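Local coordinates for protein amidohydrolase (Pseudomonas aeruginosa, PDB 2I5G) that probably acts as a metal-dependent dipeptidase of the membrane dipeptidase (peptidase M19) family, built on a TIM-barrel fold, at residues I232-I246 with R300-N314. The protein carries 2 engineered substitutions. Numbering follows the deposited sequence.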
# COMPACT_ATOMS: atom_id res chain seq x y z
N ILE A 232 1.75 -17.72 29.12
CA ILE A 232 3.19 -17.51 29.03
C ILE A 232 3.94 -18.82 29.15
O ILE A 232 5.03 -18.98 28.58
CB ILE A 232 3.67 -16.51 30.11
CG1 ILE A 232 3.15 -15.11 29.77
CG2 ILE A 232 5.20 -16.50 30.19
CD1 ILE A 232 3.54 -14.07 30.74
N GLU A 233 3.38 -19.76 29.89
CA GLU A 233 4.02 -21.05 30.07
C GLU A 233 3.74 -21.94 28.85
O GLU A 233 4.59 -22.74 28.45
CB GLU A 233 3.52 -21.70 31.36
CG GLU A 233 3.79 -20.82 32.58
CD GLU A 233 3.08 -21.27 33.85
OE1 GLU A 233 1.87 -21.59 33.78
OE2 GLU A 233 3.72 -21.28 34.92
N TYR A 234 2.56 -21.79 28.26
CA TYR A 234 2.18 -22.56 27.08
C TYR A 234 3.16 -22.21 25.96
O TYR A 234 3.67 -23.09 25.28
CB TYR A 234 0.76 -22.20 26.64
CG TYR A 234 0.26 -22.92 25.39
CD1 TYR A 234 -0.38 -24.15 25.48
CD2 TYR A 234 0.44 -22.36 24.13
CE1 TYR A 234 -0.84 -24.81 24.33
CE2 TYR A 234 -0.02 -23.01 22.98
CZ TYR A 234 -0.66 -24.24 23.08
OH TYR A 234 -1.12 -24.87 21.94
N VAL A 235 3.42 -20.91 25.79
CA VAL A 235 4.32 -20.44 24.75
C VAL A 235 5.75 -20.86 25.01
O VAL A 235 6.46 -21.27 24.09
CB VAL A 235 4.27 -18.88 24.61
CG1 VAL A 235 5.36 -18.40 23.66
CG2 VAL A 235 2.91 -18.45 24.08
N MSE A 236 6.18 -20.75 26.26
CA MSE A 236 7.54 -21.13 26.59
C MSE A 236 7.75 -22.63 26.38
O MSE A 236 8.87 -23.09 26.23
CB MSE A 236 7.86 -20.77 28.04
CG MSE A 236 9.30 -21.04 28.42
SE MSE A 236 9.77 -20.40 30.17
CE MSE A 236 9.14 -21.91 31.20
N ASN A 237 6.65 -23.38 26.37
CA ASN A 237 6.72 -24.82 26.16
C ASN A 237 7.11 -25.15 24.72
O ASN A 237 7.62 -26.23 24.44
CB ASN A 237 5.37 -25.46 26.50
CG ASN A 237 5.31 -26.93 26.09
OD1 ASN A 237 6.10 -27.75 26.53
ND2 ASN A 237 4.34 -27.25 25.23
N ILE A 238 6.86 -24.21 23.80
CA ILE A 238 7.18 -24.40 22.39
C ILE A 238 8.42 -23.61 22.00
O ILE A 238 9.34 -24.13 21.36
CB ILE A 238 6.01 -23.91 21.50
CG1 ILE A 238 4.74 -24.69 21.84
CG2 ILE A 238 6.35 -24.09 20.02
CD1 ILE A 238 3.49 -24.11 21.21
N VAL A 239 8.42 -22.34 22.38
CA VAL A 239 9.50 -21.39 22.09
C VAL A 239 10.82 -21.63 22.85
O VAL A 239 11.90 -21.47 22.29
CB VAL A 239 9.01 -19.94 22.37
CG1 VAL A 239 10.18 -18.98 22.42
CG2 VAL A 239 8.01 -19.51 21.31
N GLY A 240 10.72 -22.01 24.12
CA GLY A 240 11.93 -22.22 24.90
C GLY A 240 12.20 -21.02 25.79
O GLY A 240 11.70 -19.93 25.53
N GLU A 241 13.03 -21.20 26.82
CA GLU A 241 13.30 -20.10 27.74
C GLU A 241 14.18 -18.98 27.25
O GLU A 241 14.40 -18.01 27.97
CB GLU A 241 13.88 -20.64 29.05
CG GLU A 241 15.12 -21.48 28.90
CD GLU A 241 15.71 -21.85 30.25
OE1 GLU A 241 16.35 -20.98 30.87
OE2 GLU A 241 15.52 -23.00 30.69
N ASP A 242 14.68 -19.08 26.02
CA ASP A 242 15.54 -18.02 25.50
C ASP A 242 14.87 -17.12 24.47
O ASP A 242 15.41 -16.07 24.11
CB ASP A 242 16.82 -18.62 24.93
CG ASP A 242 17.80 -19.06 26.01
OD1 ASP A 242 18.78 -19.75 25.67
OD2 ASP A 242 17.59 -18.71 27.19
N ALA A 243 13.69 -17.50 24.00
CA ALA A 243 12.98 -16.71 22.99
C ALA A 243 11.61 -16.20 23.44
O ALA A 243 10.74 -15.94 22.60
CB ALA A 243 12.84 -17.53 21.73
N ILE A 244 11.41 -16.04 24.74
CA ILE A 244 10.13 -15.58 25.26
C ILE A 244 10.27 -14.34 26.15
O ILE A 244 11.25 -14.18 26.87
CB ILE A 244 9.44 -16.70 26.07
CG1 ILE A 244 8.02 -16.29 26.43
CG2 ILE A 244 10.23 -17.00 27.34
CD1 ILE A 244 7.28 -17.33 27.23
N GLY A 245 9.28 -13.46 26.08
CA GLY A 245 9.30 -12.24 26.87
C GLY A 245 7.91 -11.67 27.07
O GLY A 245 6.91 -12.29 26.69
N ILE A 246 7.84 -10.48 27.66
CA ILE A 246 6.57 -9.82 27.92
C ILE A 246 6.23 -8.71 26.93
O ILE A 246 7.10 -7.95 26.51
CB ILE A 246 6.54 -9.24 29.35
CG1 ILE A 246 6.53 -10.38 30.35
CG2 ILE A 246 5.31 -8.35 29.55
CD1 ILE A 246 5.38 -11.36 30.17
N ARG A 300 4.71 -19.89 40.89
CA ARG A 300 4.08 -20.86 40.01
C ARG A 300 5.00 -22.01 39.61
O ARG A 300 4.62 -22.87 38.82
CB ARG A 300 3.57 -20.13 38.77
CG ARG A 300 2.20 -20.58 38.34
CD ARG A 300 1.41 -19.44 37.76
NE ARG A 300 0.05 -19.85 37.45
CZ ARG A 300 -0.27 -20.72 36.51
NH1 ARG A 300 0.69 -21.27 35.78
NH2 ARG A 300 -1.53 -21.06 36.32
N GLY A 301 6.22 -22.02 40.16
CA GLY A 301 7.15 -23.09 39.85
C GLY A 301 8.38 -22.69 39.04
O GLY A 301 9.43 -23.33 39.10
N MSE A 302 8.25 -21.62 38.26
CA MSE A 302 9.35 -21.14 37.43
C MSE A 302 10.49 -20.66 38.33
O MSE A 302 10.28 -19.83 39.21
CB MSE A 302 8.85 -20.00 36.54
CG MSE A 302 9.77 -19.64 35.38
SE MSE A 302 9.00 -18.28 34.20
CE MSE A 302 7.63 -19.36 33.36
N PRO A 303 11.70 -21.19 38.13
CA PRO A 303 12.86 -20.78 38.93
C PRO A 303 13.29 -19.33 38.67
O PRO A 303 12.95 -18.75 37.64
CB PRO A 303 13.94 -21.79 38.53
CG PRO A 303 13.54 -22.17 37.13
CD PRO A 303 12.04 -22.31 37.24
N GLU A 304 14.03 -18.75 39.61
CA GLU A 304 14.48 -17.36 39.51
C GLU A 304 15.12 -17.01 38.17
O GLU A 304 14.73 -16.04 37.53
CB GLU A 304 15.48 -17.03 40.63
CG GLU A 304 15.61 -15.53 40.89
CD GLU A 304 16.80 -15.15 41.77
OE1 GLU A 304 17.92 -15.02 41.23
OE2 GLU A 304 16.62 -14.97 42.99
N ARG A 305 16.10 -17.81 37.76
CA ARG A 305 16.84 -17.58 36.52
C ARG A 305 15.95 -17.43 35.29
O ARG A 305 16.16 -16.53 34.48
CB ARG A 305 17.85 -18.71 36.30
CG ARG A 305 19.00 -18.38 35.37
CD ARG A 305 19.04 -19.38 34.23
NE ARG A 305 18.52 -20.67 34.66
CZ ARG A 305 18.06 -21.60 33.82
NH1 ARG A 305 18.08 -21.37 32.52
NH2 ARG A 305 17.57 -22.74 34.30
N VAL A 306 14.97 -18.31 35.15
CA VAL A 306 14.06 -18.24 34.02
C VAL A 306 13.24 -16.97 34.14
O VAL A 306 13.02 -16.26 33.16
CB VAL A 306 13.11 -19.46 33.96
CG1 VAL A 306 12.17 -19.32 32.76
CG2 VAL A 306 13.91 -20.75 33.85
N VAL A 307 12.78 -16.67 35.35
CA VAL A 307 11.99 -15.46 35.57
C VAL A 307 12.74 -14.22 35.09
O VAL A 307 12.17 -13.39 34.38
CB VAL A 307 11.63 -15.28 37.07
CG1 VAL A 307 10.87 -13.98 37.27
CG2 VAL A 307 10.80 -16.46 37.55
N ARG A 308 14.01 -14.08 35.46
CA ARG A 308 14.80 -12.92 35.03
C ARG A 308 14.65 -12.83 33.51
O ARG A 308 14.49 -11.74 32.95
CB ARG A 308 16.29 -13.10 35.34
CG ARG A 308 16.62 -13.84 36.62
CD ARG A 308 16.70 -12.94 37.84
NE ARG A 308 17.58 -11.80 37.64
CZ ARG A 308 18.08 -11.05 38.62
NH1 ARG A 308 17.80 -11.33 39.89
NH2 ARG A 308 18.84 -10.00 38.33
N LYS A 309 14.72 -13.98 32.86
CA LYS A 309 14.61 -14.07 31.41
C LYS A 309 13.31 -13.46 30.91
O LYS A 309 13.32 -12.43 30.23
CB LYS A 309 14.64 -15.53 30.95
CG LYS A 309 15.77 -16.37 31.51
CD LYS A 309 17.11 -15.86 31.05
CE LYS A 309 18.13 -16.98 31.10
NZ LYS A 309 17.67 -18.15 30.30
N VAL A 310 12.21 -14.12 31.24
CA VAL A 310 10.89 -13.68 30.80
C VAL A 310 10.56 -12.24 31.15
O VAL A 310 9.85 -11.58 30.41
CB VAL A 310 9.80 -14.60 31.37
CG1 VAL A 310 8.44 -14.18 30.83
CG2 VAL A 310 10.09 -16.05 31.00
N MSE A 311 11.08 -11.75 32.27
CA MSE A 311 10.76 -10.38 32.65
C MSE A 311 11.54 -9.31 31.89
O MSE A 311 11.11 -8.15 31.85
CB MSE A 311 10.92 -10.18 34.16
CG MSE A 311 9.90 -10.95 35.00
SE MSE A 311 8.05 -10.74 34.40
CE MSE A 311 7.78 -8.87 34.83
N GLY A 312 12.66 -9.68 31.27
CA GLY A 312 13.42 -8.68 30.54
C GLY A 312 14.73 -9.08 29.90
O GLY A 312 15.00 -8.70 28.77
N GLU A 313 15.56 -9.83 30.62
CA GLU A 313 16.85 -10.25 30.08
C GLU A 313 16.78 -10.74 28.64
O GLU A 313 17.63 -10.38 27.83
CB GLU A 313 17.46 -11.34 30.96
CG GLU A 313 17.89 -10.85 32.33
CD GLU A 313 18.73 -11.86 33.09
OE1 GLU A 313 19.22 -11.52 34.19
OE2 GLU A 313 18.90 -13.00 32.58
N ASN A 314 15.78 -11.55 28.32
CA ASN A 314 15.64 -12.07 26.96
C ASN A 314 15.43 -10.95 25.94
O ASN A 314 15.98 -11.00 24.83
CB ASN A 314 14.48 -13.07 26.90
CG ASN A 314 14.87 -14.46 27.42
OD1 ASN A 314 15.95 -14.65 27.97
ND2 ASN A 314 13.97 -15.42 27.25
O HOH W 1 5.93 -22.85 36.55
O HOH W 2 9.73 -8.76 29.27
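Strand 244-246 packs against helix 304-314 at 63°, their axes 5.8 Å apart and the CA atoms of Gly245 and Val310 within 4.5 Å, while helix 232-239 lies farther off and nearly perpendicular. Asn314 fastens the helix to both the 240-243 turn and the strand through one amide nitrogen: its ND2 donates almost straight to Glu241 O (2.7 Å, 173°), from above that carbonyl plane, and less directly to Ile244 O (3.0 Å), this time on an in-plane lone pair. CG stands anti to the carbonyl carbon (chi1 -79°), which carries the amide to the turn; Glu241 O lies in the amide plane and Ile244 O is tilted from it. At the more exposed edge, Lys309 NZ bridges two carboxylates, meeting Asp242 OD2 at 3.2 Å nearly along its C-O bond and Glu241 OE1 more weakly; Arg305 NH1 forms a salt bridge to the same Glu241 oxygen. Among the buried residues, Val310 CG2 packs on Ile244 CG2 (3.8 Å) and its CG1 on Ile232 CG2. Selenomethionines Met236 and Met302 meet tip to tip through their CE atoms (3.7 Å). The contact joins the last helix, 304-323, to strand 244-246 and helix 225-239 of the TIM barrel; the strand pairs in parallel with strand 207-210, and helix 291-299 packs against Met302 and Met311.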